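Local coordinates for papain-like protease (Human betacoronavirus 2c EMC/2012, PDB 4PT5), which is a cysteine protease of the papain-like clan that probably cleaves the viral replicase polyprotein and, as in related coronavirus enzymes, removes ubiquitin from host proteins, at residues P244-S249 with P315-S320. Sequence-based numbering, arbitrary orientation.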
loop_
_atom_site.group_PDB
_atom_site.type_symbol
_atom_site.label_atom_id
_atom_site.label_comp_id
_atom_site.label_asym_id
_atom_site.label_seq_id
_atom_site.Cartn_x
_atom_site.Cartn_y
_atom_site.Cartn_z
ATOM N N PRO A 244 -4.971 -21.334 17.155
ATOM C CA PRO A 244 -5.798 -20.725 18.204
ATOM C C PRO A 244 -7.146 -20.231 17.670
ATOM O O PRO A 244 -8.106 -20.103 18.434
ATOM C CB PRO A 244 -4.948 -19.543 18.679
ATOM C CG PRO A 244 -4.096 -19.194 17.510
ATOM C CD PRO A 244 -3.799 -20.498 16.827
ATOM N N TRP A 245 -7.197 -19.956 16.368
ATOM C CA TRP A 245 -8.407 -19.525 15.661
ATOM C C TRP A 245 -8.166 -19.635 14.184
ATOM O O TRP A 245 -7.020 -19.776 13.750
ATOM C CB TRP A 245 -8.785 -18.091 16.034
ATOM C CG TRP A 245 -7.626 -17.123 15.997
ATOM C CD1 TRP A 245 -6.836 -16.704 17.064
ATOM C CD2 TRP A 245 -7.081 -16.419 14.823
ATOM N NE1 TRP A 245 -5.875 -15.817 16.648
ATOM C CE2 TRP A 245 -5.965 -15.603 15.317
ATOM C CE3 TRP A 245 -7.396 -16.382 13.467
ATOM C CZ2 TRP A 245 -5.214 -14.799 14.472
ATOM C CZ3 TRP A 245 -6.631 -15.566 12.627
ATOM C CH2 TRP A 245 -5.567 -14.796 13.118
ATOM N N LEU A 246 -9.233 -19.567 13.390
ATOM C CA LEU A 246 -9.103 -19.674 11.939
ATOM C C LEU A 246 -9.929 -18.637 11.191
ATOM O O LEU A 246 -11.155 -18.610 11.296
ATOM C CB LEU A 246 -9.474 -21.086 11.466
ATOM C CG LEU A 246 -9.506 -21.376 9.958
ATOM C CD1 LEU A 246 -8.110 -21.368 9.344
ATOM C CD2 LEU A 246 -10.200 -22.703 9.693
ATOM N N LEU A 247 -9.240 -17.795 10.426
ATOM C CA LEU A 247 -9.893 -16.822 9.562
ATOM C C LEU A 247 -9.857 -17.310 8.118
ATOM O O LEU A 247 -8.785 -17.608 7.583
ATOM C CB LEU A 247 -9.219 -15.449 9.687
ATOM C CG LEU A 247 -9.832 -14.256 8.944
ATOM C CD1 LEU A 247 -11.158 -13.827 9.559
ATOM C CD2 LEU A 247 -8.851 -13.093 8.921
ATOM N N LEU A 248 -11.037 -17.403 7.505
ATOM C CA LEU A 248 -11.165 -17.778 6.098
ATOM C C LEU A 248 -11.765 -16.625 5.302
ATOM O O LEU A 248 -12.687 -15.956 5.767
ATOM C CB LEU A 248 -12.035 -19.029 5.937
ATOM C CG LEU A 248 -11.662 -20.347 6.626
ATOM C CD1 LEU A 248 -12.719 -21.397 6.325
ATOM C CD2 LEU A 248 -10.290 -20.856 6.209
ATOM N N SER A 249 -11.240 -16.398 4.100
ATOM C CA SER A 249 -11.701 -15.298 3.260
ATOM C C SER A 249 -12.010 -15.732 1.833
ATOM O O SER A 249 -11.450 -16.703 1.325
ATOM C CB SER A 249 -10.674 -14.163 3.244
ATOM O OG SER A 249 -10.501 -13.609 4.534
ATOM N N PRO A 315 -13.205 -20.910 15.588
ATOM C CA PRO A 315 -12.374 -21.127 16.776
ATOM C C PRO A 315 -11.093 -21.899 16.441
ATOM O O PRO A 315 -10.831 -22.186 15.270
ATOM C CB PRO A 315 -13.275 -21.966 17.696
ATOM C CG PRO A 315 -14.648 -21.861 17.126
ATOM C CD PRO A 315 -14.450 -21.691 15.655
ATOM N N GLY A 316 -10.306 -22.220 17.464
ATOM C CA GLY A 316 -9.061 -22.965 17.289
ATOM C C GLY A 316 -9.264 -24.350 16.710
ATOM O O GLY A 316 -10.119 -25.104 17.175
ATOM N N GLN A 317 -8.479 -24.677 15.687
ATOM C CA GLN A 317 -8.555 -25.982 15.036
ATOM C C GLN A 317 -7.619 -26.988 15.703
ATOM O O GLN A 317 -6.557 -26.621 16.216
ATOM C CB GLN A 317 -8.216 -25.872 13.544
ATOM C CG GLN A 317 -8.909 -24.748 12.785
ATOM C CD GLN A 317 -10.417 -24.894 12.748
ATOM O OE1 GLN A 317 -11.119 -24.426 13.642
ATOM N NE2 GLN A 317 -10.922 -25.532 11.703
ATOM N N LYS A 318 -8.037 -28.251 15.702
ATOM C CA LYS A 318 -7.215 -29.375 16.151
ATOM C C LYS A 318 -7.698 -30.612 15.395
ATOM O O LYS A 318 -8.651 -31.280 15.810
ATOM C CB LYS A 318 -7.313 -29.565 17.671
ATOM C CG LYS A 318 -6.124 -30.297 18.283
ATOM C CD LYS A 318 -6.098 -30.189 19.805
ATOM C CE LYS A 318 -6.795 -31.362 20.484
ATOM N NZ LYS A 318 -8.281 -31.265 20.449
ATOM N N TYR A 319 -7.041 -30.896 14.271
ATOM C CA TYR A 319 -7.538 -31.873 13.302
ATOM C C TYR A 319 -6.432 -32.672 12.614
ATOM O O TYR A 319 -5.371 -32.135 12.287
ATOM C CB TYR A 319 -8.426 -31.164 12.263
ATOM C CG TYR A 319 -8.627 -31.910 10.959
ATOM C CD1 TYR A 319 -9.550 -32.951 10.861
ATOM C CD2 TYR A 319 -7.898 -31.565 9.819
ATOM C CE1 TYR A 319 -9.733 -33.632 9.666
ATOM C CE2 TYR A 319 -8.075 -32.240 8.622
ATOM C CZ TYR A 319 -8.991 -33.270 8.550
ATOM O OH TYR A 319 -9.167 -33.937 7.360
ATOM N N SER A 320 -6.703 -33.959 12.409
ATOM C CA SER A 320 -5.857 -34.840 11.609
ATOM C C SER A 320 -6.719 -35.582 10.595
ATOM O O SER A 320 -7.827 -36.018 10.922
ATOM C CB SER A 320 -5.109 -35.837 12.494
ATOM O OG SER A 320 -4.074 -35.196 13.218
#
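Leu246 and Gln317 meet where two antiparallel strands part at the base of the zinc-bearing fingers, in the right-hand-like fold of coronavirus papain-like proteases. Their side chains cross at about a right angle. CB of Leu246 lies 3.9 Å from CG of Gln317, and Leu246 CD2 is the same distance from that CG, so that two carbons of the leucine touch the glutamine in van der Waals contact where its chain bends. Gln317 bends back at chi2 (-63°), which carries its amide carbon CD to 3.8 Å from Leu246 CD2. Leu246, with CG turned anti to its own nitrogen (chi1 175°), packs on Leu220 of helix 217-220 and on Phe314, while Gln317 also touches Val217 of that helix.

Beside this pair the main chains run close, with CA of Trp245 and CA of Gly316 3.9 Å apart, yet no hydrogen bond joins the two segments. Pro244 O and Gly316 N come within 3.2 Å but are not aligned for a hydrogen bond. Regular pairing is found just before Pro315, where Leu246 bonds through its backbone to Phe314, and Leu248 to Val312; beyond Gly316 the chain leaves strand 245-250, Gln317 N donates a hydrogen bond to Thr243 OG1, and strand 318-320 pairs with strand 233-242. The CB of Trp245 is directed away from 315-320, and its indole packs on Leu206 and Leu313, with NE1 hydrogen-bonded to the carbonyl O of Lys126.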